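Local coordinates for protein beta-galactosidase (Trichoderma reesei, PDB 3OG2) that probably hydrolyses terminal non-reducing beta-D-galactose residues from beta-D-galactosides, as a family 35 glycoside hydrolase, at residues 18-22 with 230-234; 177-181 with 195-200. All blocks are in the same frame, centred on the assembly; numbering follows the deposited sequence.

Contact 1 of 2, residues 18-22 with 230-234; sequences AKGPL and GSVDI
Ala18, the first modelled residue, meets Ser231 through the one direct hydrogen bond of this contact. Ala18 N donates to Ser231 OG over 3.1 Å. With chi1 at 62°, OG lies between its own backbone N and carbonyl carbon, turned to the N-H of Ala18. OG is also hydrogen-bonded to the carbonyl oxygen of Gly228, so it ties the first modelled residue to the loop just before 230-234. An alanine in place of Ser231 would probably leave Ala18 N with little more than its weak water bond and let the first modelled residues drift.

Three waters fill in the rest. Water 1 donates to Ser231 O at 2.7 Å and weakly accepts from Ala18 N. Water 2 accepts from Gly20 N at 2.7 Å and donates to Asp233 OD1 at 2.8 Å. Water 3 donates to Gly20 O at 2.9 Å and weakly to Asp233 OD2.

Otherwise Ala18 CB sits close to Val232 O, at 3.0 Å, a buried oxygen with no polar partner in the model.

Asp233 OD2 forms a salt bridge with Arg204 of helix 193-205 and accepts from Leu212 N. The loop 230-234 thus lies against that helix and leads into strand 236-239, while 18-22 runs toward strand 26-28.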
loop_
_atom_site.group_PDB
_atom_site.type_symbol
_atom_site.label_atom_id
_atom_site.label_comp_id
_atom_site.label_asym_id
_atom_site.label_seq_id
_atom_site.Cartn_x
_atom_site.Cartn_y
_atom_site.Cartn_z
ATOM N N ALA A 18 -26.548 -0.327 -15.744
ATOM C CA ALA A 18 -25.574 0.325 -16.621
ATOM C C ALA A 18 -26.297 0.877 -17.842
ATOM O O ALA A 18 -26.797 0.071 -18.645
ATOM C CB ALA A 18 -24.505 -0.720 -16.935
ATOM N N LYS A 19 -26.351 2.191 -18.033
ATOM C CA LYS A 19 -27.053 2.989 -19.010
ATOM C C LYS A 19 -26.224 4.147 -19.547
ATOM O O LYS A 19 -26.777 5.219 -19.869
ATOM C CB LYS A 19 -28.286 3.615 -18.341
ATOM C CG LYS A 19 -29.070 2.626 -17.485
ATOM C CD LYS A 19 -29.110 2.956 -16.004
ATOM C CE LYS A 19 -28.499 1.868 -15.139
ATOM N NZ LYS A 19 -29.360 0.654 -15.064
ATOM N N GLY A 20 -24.913 3.971 -19.621
ATOM C CA GLY A 20 -24.126 4.990 -20.297
ATOM C C GLY A 20 -23.617 5.996 -19.283
ATOM O O GLY A 20 -23.924 5.934 -18.088
ATOM N N PRO A 21 -22.826 6.952 -19.751
ATOM C CA PRO A 21 -22.252 7.997 -18.882
ATOM C C PRO A 21 -23.346 8.956 -18.422
ATOM O O PRO A 21 -24.323 9.219 -19.182
ATOM C CB PRO A 21 -21.232 8.670 -19.811
ATOM C CG PRO A 21 -21.819 8.508 -21.182
ATOM C CD PRO A 21 -22.427 7.129 -21.172
ATOM N N LEU A 22 -23.156 9.475 -17.228
ATOM C CA LEU A 22 -24.096 10.482 -16.679
ATOM C C LEU A 22 -23.594 11.910 -16.888
ATOM O O LEU A 22 -24.269 12.876 -16.489
ATOM C CB LEU A 22 -24.299 10.199 -15.197
ATOM C CG LEU A 22 -24.930 8.849 -14.934
ATOM C CD1 LEU A 22 -25.117 8.645 -13.421
ATOM C CD2 LEU A 22 -26.283 8.710 -15.636
ATOM N N GLY A 230 -28.127 -4.195 -10.878
ATOM C CA GLY A 230 -26.874 -4.300 -10.136
ATOM C C GLY A 230 -25.600 -4.170 -10.947
ATOM O O GLY A 230 -24.522 -4.213 -10.450
ATOM N N SER A 231 -25.734 -3.956 -12.277
ATOM C CA SER A 231 -24.561 -3.809 -13.127
ATOM C C SER A 231 -23.916 -2.443 -12.987
ATOM O O SER A 231 -24.552 -1.410 -12.858
ATOM C CB SER A 231 -24.955 -4.110 -14.567
ATOM O OG SER A 231 -25.924 -3.242 -15.092
ATOM N N VAL A 232 -22.584 -2.466 -13.080
ATOM C CA VAL A 232 -21.811 -1.203 -13.083
ATOM C C VAL A 232 -21.543 -0.757 -14.504
ATOM O O VAL A 232 -21.987 -1.361 -15.491
ATOM C CB VAL A 232 -20.505 -1.370 -12.287
ATOM C CG1 VAL A 232 -20.809 -1.668 -10.806
ATOM C CG2 VAL A 232 -19.603 -2.446 -12.878
ATOM N N ASP A 233 -20.798 0.351 -14.646
ATOM C CA ASP A 233 -20.531 0.910 -15.962
ATOM C C ASP A 233 -19.378 0.205 -16.672
ATOM O O ASP A 233 -19.414 -0.029 -17.871
ATOM C CB ASP A 233 -20.220 2.384 -15.829
ATOM C CG ASP A 233 -21.413 3.150 -15.295
ATOM O OD1 ASP A 233 -22.557 2.924 -15.806
ATOM O OD2 ASP A 233 -21.217 4.030 -14.463
ATOM N N ILE A 234 -18.310 -0.064 -15.901
ATOM C CA ILE A 234 -17.101 -0.654 -16.477
ATOM C C ILE A 234 -16.794 -1.894 -15.642
ATOM O O ILE A 234 -16.635 -1.797 -14.411
ATOM C CB ILE A 234 -15.902 0.323 -16.462
ATOM C CG1 ILE A 234 -16.217 1.569 -17.293
ATOM C CG2 ILE A 234 -14.632 -0.407 -16.831
ATOM C CD1 ILE A 234 -15.151 2.675 -17.175
HETATM O O HOH W 1 -27.251 -0.971 -12.580
HETATM O O HOH W 2 -23.168 2.273 -18.431
HETATM O O HOH W 3 -22.115 6.195 -15.831
#

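Contact 2 of 2, residues 177-181 with 195-200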
loop_
_atom_site.group_PDB
_atom_site.type_symbol
_atom_site.label_atom_id
_atom_site.label_comp_id
_atom_site.label_asym_id
_atom_site.label_seq_id
_atom_site.Cartn_x
_atom_site.Cartn_y
_atom_site.Cartn_z
ATOM N N PRO A 177 -18.057 0.660 -6.113
ATOM C CA PRO A 177 -18.950 0.248 -5.066
ATOM C C PRO A 177 -18.596 -1.180 -4.611
ATOM O O PRO A 177 -18.305 -2.025 -5.463
ATOM C CB PRO A 177 -20.324 0.255 -5.763
ATOM C CG PRO A 177 -20.048 0.064 -7.227
ATOM C CD PRO A 177 -18.615 0.387 -7.486
ATOM N N GLU A 178 -18.661 -1.453 -3.295
ATOM C CA GLU A 178 -18.415 -2.846 -2.821
ATOM C C GLU A 178 -16.951 -3.222 -3.072
ATOM O O GLU A 178 -16.100 -2.337 -3.349
ATOM C CB GLU A 178 -19.424 -3.863 -3.416
ATOM C CG GLU A 178 -20.365 -4.477 -2.371
ATOM C CD GLU A 178 -19.729 -5.548 -1.519
ATOM O OE1 GLU A 178 -18.613 -6.034 -1.883
ATOM O OE2 GLU A 178 -20.306 -5.988 -0.481
ATOM N N ASN A 179 -16.602 -4.491 -2.959
ATOM C CA ASN A 179 -15.200 -4.899 -3.169
ATOM C C ASN A 179 -15.167 -6.398 -3.408
ATOM O O ASN A 179 -15.526 -7.139 -2.479
ATOM C CB ASN A 179 -14.343 -4.534 -1.950
ATOM C CG ASN A 179 -12.891 -4.905 -2.239
ATOM O OD1 ASN A 179 -12.268 -4.085 -2.968
ATOM N ND2 ASN A 179 -12.333 -6.025 -1.837
ATOM N N GLU A 180 -14.728 -6.829 -4.577
ATOM C CA GLU A 180 -14.602 -8.262 -4.865
ATOM C C GLU A 180 -15.874 -9.026 -4.463
ATOM O O GLU A 180 -15.846 -10.056 -3.774
ATOM C CB GLU A 180 -13.361 -8.913 -4.219
ATOM C CG GLU A 180 -12.088 -8.373 -4.861
ATOM C CD GLU A 180 -10.843 -9.144 -4.596
ATOM O OE1 GLU A 180 -10.792 -9.934 -3.630
ATOM O OE2 GLU A 180 -9.795 -8.987 -5.315
ATOM N N TYR A 181 -16.990 -8.501 -4.962
ATOM C CA TYR A 181 -18.288 -9.179 -4.746
ATOM C C TYR A 181 -18.371 -10.306 -5.746
ATOM O O TYR A 181 -18.843 -10.092 -6.878
ATOM C CB TYR A 181 -19.423 -8.128 -4.866
ATOM C CG TYR A 181 -20.771 -8.792 -4.592
ATOM C CD1 TYR A 181 -21.139 -9.153 -3.286
ATOM C CD2 TYR A 181 -21.675 -9.056 -5.621
ATOM C CE1 TYR A 181 -22.369 -9.758 -3.052
ATOM C CE2 TYR A 181 -22.884 -9.651 -5.382
ATOM C CZ TYR A 181 -23.219 -9.992 -4.100
ATOM O OH TYR A 181 -24.445 -10.608 -3.873
ATOM N N TYR A 195 -29.238 -6.575 -3.913
ATOM C CA TYR A 195 -28.174 -6.080 -3.033
ATOM C C TYR A 195 -27.220 -5.181 -3.795
ATOM O O TYR A 195 -26.918 -4.037 -3.403
ATOM C CB TYR A 195 -27.434 -7.262 -2.382
ATOM C CG TYR A 195 -26.175 -6.784 -1.698
ATOM C CD1 TYR A 195 -26.261 -6.006 -0.562
ATOM C CD2 TYR A 195 -24.907 -7.102 -2.200
ATOM C CE1 TYR A 195 -25.097 -5.555 0.063
ATOM C CE2 TYR A 195 -23.762 -6.652 -1.594
ATOM C CZ TYR A 195 -23.867 -5.871 -0.457
ATOM O OH TYR A 195 -22.732 -5.412 0.198
ATOM N N MET A 196 -26.773 -5.678 -4.948
ATOM C CA MET A 196 -25.806 -4.899 -5.743
ATOM C C MET A 196 -26.365 -3.555 -6.142
ATOM O O MET A 196 -25.688 -2.529 -6.125
ATOM C CB MET A 196 -25.390 -5.703 -6.983
ATOM C CG MET A 196 -24.680 -7.011 -6.689
ATOM S SD MET A 196 -24.824 -8.196 -8.077
ATOM C CE MET A 196 -23.581 -7.478 -9.096
ATOM N N GLN A 197 -27.657 -3.562 -6.578
ATOM C CA GLN A 197 -28.251 -2.287 -6.977
ATOM C C GLN A 197 -28.456 -1.358 -5.790
ATOM O O GLN A 197 -28.374 -0.146 -5.983
ATOM C CB GLN A 197 -29.603 -2.550 -7.683
ATOM C CG GLN A 197 -30.102 -1.251 -8.315
ATOM C CD GLN A 197 -29.169 -0.760 -9.401
ATOM O OE1 GLN A 197 -28.663 -1.479 -10.266
ATOM N NE2 GLN A 197 -28.937 0.550 -9.341
ATOM N N TYR A 198 -28.789 -1.890 -4.599
ATOM C CA TYR A 198 -28.913 -0.994 -3.431
ATOM C C TYR A 198 -27.577 -0.273 -3.222
ATOM O O TYR A 198 -27.582 0.941 -2.925
ATOM C CB TYR A 198 -29.253 -1.812 -2.205
ATOM C CG TYR A 198 -29.578 -0.974 -0.989
ATOM C CD1 TYR A 198 -28.548 -0.552 -0.122
ATOM C CD2 TYR A 198 -30.886 -0.592 -0.691
ATOM C CE1 TYR A 198 -28.829 0.224 0.978
ATOM C CE2 TYR A 198 -31.176 0.178 0.422
ATOM C CZ TYR A 198 -30.144 0.595 1.262
ATOM O OH TYR A 198 -30.444 1.328 2.383
ATOM N N VAL A 199 -26.463 -1.008 -3.320
ATOM C CA VAL A 199 -25.140 -0.391 -3.053
ATOM C C VAL A 199 -24.868 0.689 -4.081
ATOM O O VAL A 199 -24.398 1.803 -3.777
ATOM C CB VAL A 199 -24.084 -1.508 -3.063
ATOM C CG1 VAL A 199 -22.666 -0.953 -3.049
ATOM C CG2 VAL A 199 -24.313 -2.453 -1.877
ATOM N N ILE A 200 -25.213 0.411 -5.371
ATOM C CA ILE A 200 -25.078 1.457 -6.387
ATOM C C ILE A 200 -25.967 2.667 -6.116
ATOM O O ILE A 200 -25.504 3.813 -6.233
ATOM C CB ILE A 200 -25.400 0.867 -7.798
ATOM C CG1 ILE A 200 -24.283 -0.110 -8.214
ATOM C CG2 ILE A 200 -25.630 1.957 -8.832
ATOM C CD1 ILE A 200 -24.635 -0.942 -9.446
#
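Tyr181 and Tyr195 bury the most surface here, and Glu178 follows. The two tyrosine rings meet obliquely, with centroids 5.4 Å apart and planes at 48°. Their nearest carbons are Tyr181 CE1 and Tyr195 CE2, at 3.7 Å. Both side chains carry CG anti to the backbone N (chi1 -178° in Tyr181), which extends each ring toward the other segment. Met196 meets the Tyr181 ring obliquely at its CD2 and CE2 atoms. Its CG comes to 3.5 Å from Tyr181 CE2, and its sulfur makes an oblique Met-aromatic contact. The phenol oxygen of Tyr181 is held by Asn192, just before the helix.

Glu178 reaches Tyr195 at the hydroxyl end. Tyr195 OH donates to Glu178 OE2 over 2.6 Å; OE2 accepts with its anti lone pair. OE2 lies at the ring edge, in plane, and the carboxylate is turned 75° from the ring.

Segment 177-181 follows strand 172-177 of the TIM barrel, and helix 193-205 packs behind it. The loop presents Asn179 and Glu180, which bind beta-D-galactose in another structure of this protein. Glu178 is placed as a probable second-shell residue: its OE1 accepts from Asn179 N at 2.8 Å, tilted out of the carboxylate plane, and forms a salt bridge with Arg140.

One helical turn on from Tyr195, Val199 CG2 lies over one face of the Tyr195 ring, offset toward the rim, 3.6 Å above the plane. The other methyl, Val199 CG1, packs on Pro177 CB at 3.8 Å.

Helix 193-205 is one partner in contact 2 but only a neighbour of contact 1. Contact 2 is buried and joins the helix to the loop that carries galactose-binding residues. Contact 1 is only partly buried and sets the start of the modelled chain on the loop 230-234. Rings, a methionine and one carboxylate-phenol bond carry contact 2. Contact 1 is polar: a serine hydroxyl, an aspartate and three waters meet backbone N-H and C=O groups. The two sites touch, with centres 13 Å apart. Gln197 OE1 probably accepts a hydrogen bond from Gly230 N, and Ile200 CD1 packs on Gly230 O and Ser231 O. In sequence, contact 2 is nested within the loop closed by contact 1.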